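Local coordinates for protein DPSA (Streptomyces coelicolor, PDB 4CY9) that probably oxidises and stores iron inside a hollow twelve-subunit shell of the Dps family and probably also binds DNA, at residues D33-L38 with D62-M67. Sequence-based numbering, arbitrary orientation.
Sequences DLHLTL and DQVRDM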
ATOM      1  N   ASP A  33     -18.573 -12.533 -24.326  1.00  8.74           N
ATOM      2  CA  ASP A  33     -18.483 -14.007 -24.487  1.00  9.83           C
ATOM      3  C   ASP A  33     -17.020 -14.458 -24.199  1.00  9.65           C
ATOM      4  O   ASP A  33     -16.812 -15.489 -23.534  1.00  9.51           O
ATOM      5  CB  ASP A  33     -18.840 -14.294 -25.959  1.00 10.11           C
ATOM      6  CG  ASP A  33     -19.162 -15.789 -26.244  1.00 14.85           C
ATOM      7  OD1 ASP A  33     -18.724 -16.713 -25.499  1.00 14.94           O
ATOM      8  OD2 ASP A  33     -19.943 -15.954 -27.223  1.00 16.93           O
ATOM      9  N   LEU A  34     -16.012 -13.639 -24.547  1.00  8.64           N
ATOM     10  CA  LEU A  34     -14.659 -14.072 -24.299  1.00  8.64           C
ATOM     11  C   LEU A  34     -14.360 -14.124 -22.770  1.00  8.24           C
ATOM     12  O   LEU A  34     -13.763 -15.119 -22.342  1.00  8.95           O
ATOM     13  CB  LEU A  34     -13.673 -12.998 -24.902  1.00  7.99           C
ATOM     14  CG  LEU A  34     -12.183 -13.334 -24.633  1.00  8.20           C
ATOM     15  CD1 LEU A  34     -11.756 -14.708 -25.252  1.00  9.17           C
ATOM     16  CD2 LEU A  34     -11.342 -12.253 -25.451  1.00  9.31           C
ATOM     17  N   HIS A  35     -14.737 -13.097 -21.988  1.00  8.82           N
ATOM     18  CA  HIS A  35     -14.377 -13.307 -20.559  1.00  9.79           C
ATOM     19  C   HIS A  35     -15.205 -14.414 -19.845  1.00  9.59           C
ATOM     20  O   HIS A  35     -14.682 -15.097 -18.983  1.00  8.82           O
ATOM     21  CB  HIS A  35     -14.392 -12.009 -19.717  1.00  8.67           C
ATOM     22  CG  HIS A  35     -15.740 -11.334 -19.541  1.00 10.08           C
ATOM     23  ND1 HIS A  35     -16.619 -11.708 -18.544  1.00 10.18           N
ATOM     24  CD2 HIS A  35     -16.212 -10.125 -20.067  1.00 10.24           C
ATOM     25  CE1 HIS A  35     -17.718 -10.828 -18.538  1.00 12.55           C
ATOM     26  NE2 HIS A  35     -17.473  -9.878 -19.471  1.00 11.99           N
ATOM     27  N   LEU A  36     -16.449 -14.645 -20.289  1.00  8.66           N
ATOM     28  CA  LEU A  36     -17.204 -15.828 -19.753  1.00  9.24           C
ATOM     29  C   LEU A  36     -16.440 -17.084 -20.175  1.00  9.48           C
ATOM     30  O   LEU A  36     -16.294 -18.029 -19.354  1.00 10.22           O
ATOM     31  CB  LEU A  36     -18.630 -15.912 -20.448  1.00  8.72           C
ATOM     32  CG  LEU A  36     -19.468 -14.728 -19.941  1.00 10.42           C
ATOM     33  CD1 LEU A  36     -20.787 -14.706 -20.805  1.00 11.12           C
ATOM     34  CD2 LEU A  36     -19.965 -14.908 -18.461  1.00 11.53           C
ATOM     35  N   THR A  37     -15.960 -17.142 -21.400  1.00  8.64           N
ATOM     36  CA  THR A  37     -15.317 -18.345 -21.898  1.00  8.16           C
ATOM     37  C   THR A  37     -13.937 -18.504 -21.222  1.00  8.83           C
ATOM     38  O   THR A  37     -13.536 -19.649 -20.907  1.00  8.45           O
ATOM     39  CB  THR A  37     -15.108 -18.236 -23.438  1.00 11.12           C
ATOM     40  OG1 THR A  37     -16.448 -18.232 -24.020  1.00 12.58           O
ATOM     41  CG2 THR A  37     -14.294 -19.416 -24.018  1.00 14.35           C
ATOM     42  N   LEU A  38     -13.222 -17.405 -20.963  1.00  8.32           N
ATOM     43  CA  LEU A  38     -11.911 -17.576 -20.243  1.00  7.93           C
ATOM     44  C   LEU A  38     -12.179 -18.126 -18.827  1.00  8.23           C
ATOM     45  O   LEU A  38     -11.373 -18.958 -18.389  1.00  9.41           O
ATOM     46  CB  LEU A  38     -11.250 -16.168 -20.082  1.00  8.70           C
ATOM     47  CG  LEU A  38     -10.685 -15.686 -21.486  1.00  9.64           C
ATOM     48  CD1 LEU A  38     -10.351 -14.170 -21.279  1.00  9.29           C
ATOM     49  CD2 LEU A  38      -9.374 -16.440 -21.816  1.00  9.91           C
ATOM     50  N   ASP A  62      -9.529 -10.387 -16.189  1.00 11.30           N
ATOM     51  CA  ASP A  62      -9.717  -9.034 -15.659  1.00 11.24           C
ATOM     52  C   ASP A  62      -9.535  -7.972 -16.745  1.00 12.20           C
ATOM     53  O   ASP A  62     -10.316  -7.025 -16.798  1.00 10.66           O
ATOM     54  CB  ASP A  62      -8.638  -8.693 -14.557  1.00 14.74           C
ATOM     55  CG  ASP A  62      -8.782  -9.598 -13.287  1.00 20.85           C
ATOM     56  OD1 ASP A  62      -9.859 -10.162 -13.067  1.00 22.24           O
ATOM     57  OD2 ASP A  62      -7.716  -9.709 -12.582  1.00 23.43           O
ATOM     58  N   GLN A  63      -8.539  -8.171 -17.603  1.00  9.44           N
ATOM     59  CA  GLN A  63      -8.249  -7.211 -18.683  0.70 10.51           C
ATOM     60  C   GLN A  63      -9.419  -7.176 -19.692  1.00  9.69           C
ATOM     61  O   GLN A  63      -9.841  -6.065 -20.198  1.00 10.31           O
ATOM     62  CB  GLN A  63      -6.927  -7.589 -19.430  0.70 12.96           C
ATOM     63  CG  GLN A  63      -6.658  -6.496 -20.458  0.70 17.55           C
ATOM     64  CD  GLN A  63      -5.214  -5.873 -20.697  0.70 27.32           C
ATOM     65  OE1 GLN A  63      -4.129  -6.324 -20.262  0.70 33.24           O
ATOM     66  NE2 GLN A  63      -5.252  -4.803 -21.454  0.70 25.41           N
ATOM     67  N   VAL A  64      -9.946  -8.354 -20.026  1.00  8.65           N
ATOM     68  CA  VAL A  64     -11.074  -8.400 -20.993  1.00  8.19           C
ATOM     69  C   VAL A  64     -12.362  -7.815 -20.400  1.00  9.58           C
ATOM     70  O   VAL A  64     -13.130  -7.126 -21.107  1.00  9.30           O
ATOM     71  CB  VAL A  64     -11.296  -9.885 -21.485  1.00  7.96           C
ATOM     72  CG1 VAL A  64     -12.567 -10.015 -22.389  1.00  7.50           C
ATOM     73  CG2 VAL A  64     -10.031 -10.335 -22.321  1.00  7.70           C
ATOM     74  N   ARG A  65     -12.595  -8.059 -19.112  1.00  9.22           N
ATOM     75  CA  ARG A  65     -13.777  -7.379 -18.501  1.00  9.64           C
ATOM     76  C   ARG A  65     -13.588  -5.835 -18.554  1.00  9.93           C
ATOM     77  O   ARG A  65     -14.605  -5.120 -18.787  1.00 10.98           O
ATOM     78  CB  ARG A  65     -13.942  -7.806 -16.980  1.00  8.83           C
ATOM     79  CG  ARG A  65     -14.481  -9.271 -16.952  1.00  8.70           C
ATOM     80  CD  ARG A  65     -14.247  -9.814 -15.478  1.00 10.54           C
ATOM     81  NE  ARG A  65     -14.949 -11.132 -15.367  1.00 11.32           N
ATOM     82  CZ  ARG A  65     -14.892 -11.875 -14.220  1.00 12.60           C
ATOM     83  NH1 ARG A  65     -14.069 -11.465 -13.200  1.00 12.36           N
ATOM     84  NH2 ARG A  65     -15.621 -12.953 -14.182  1.00 12.27           N
ATOM     85  N   ASP A  66     -12.377  -5.336 -18.348  1.00  9.20           N
ATOM     86  CA  ASP A  66     -12.118  -3.904 -18.433  1.00 11.71           C
ATOM     87  C   ASP A  66     -12.386  -3.411 -19.893  1.00 11.70           C
ATOM     88  O   ASP A  66     -12.956  -2.323 -20.111  1.00 11.20           O
ATOM     89  CB  ASP A  66     -10.661  -3.547 -18.054  1.00 13.72           C
ATOM     90  CG  ASP A  66     -10.381  -3.586 -16.519  1.00 22.52           C
ATOM     91  OD1 ASP A  66     -11.326  -3.607 -15.775  1.00 20.50           O
ATOM     92  OD2 ASP A  66      -9.158  -3.552 -16.168  1.00 25.89           O
ATOM     93  N   MET A  67     -11.895  -4.176 -20.882  1.00 10.77           N
ATOM     94  CA  MET A  67     -12.147  -3.819 -22.325  1.00 10.12           C
ATOM     95  C   MET A  67     -13.677  -3.747 -22.572  1.00  9.41           C
ATOM     96  O   MET A  67     -14.114  -2.753 -23.197  1.00  9.10           O
ATOM     97  CB  MET A  67     -11.585  -4.952 -23.270  1.00 10.19           C
ATOM     98  CG  MET A  67     -10.011  -4.901 -23.207  1.00 11.38           C
ATOM     99  SD  MET A  67      -9.597  -6.251 -24.396  1.00 13.42           S
ATOM    100  CE  MET A  67      -7.893  -6.434 -23.851  1.00 15.32           C
TER
HETATM  101  O   HOH W   1     -16.751 -13.632 -16.658  1.00 17.32           O
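His-35 ND1 and Arg-65 NH2 share one water across the helix pair: its oxygen lies 2.7 Å from ND1 and accepts a bond of 2.8 Å from NH2, in the plane of both the imidazole and the guanidinium. At another edge of the ring, His-35 NE2 is hydrogen-bonded to Asn-32 OD1 on the same helix, and the two polar links fix the ring's rotation. Arg-65 CG sits 3.5 Å from the ring centroid, a CH-pi contact over one face, while the guanidinium plane stands 78° to the ring. With chi1 at 65°, His-35 holds its ring between its own backbone N and carbonyl carbon, facing this methylene. Were His-35 replaced by an alanine, the water would probably lose its ring partner and Arg-65 CG the flat surface it covers. Beside the ring, Val-64 CG1 meets His-35 CB at 3.8 Å; Val-64 CG2 touches Leu-34 CD2 at 3.9 Å and also Leu-38 CD1. Both leucines reach on to Tyr-116 of helix 105-133, whereas Arg-65 packs against Arg-65 of a second subunit. The axes of segments 33-38 and 62-67 come within 9.0 Å, running antiparallel at 161°; the contact joins helices 14-44 and 50-77, neighbours in the four-helix bundle of the ferritin-like fold.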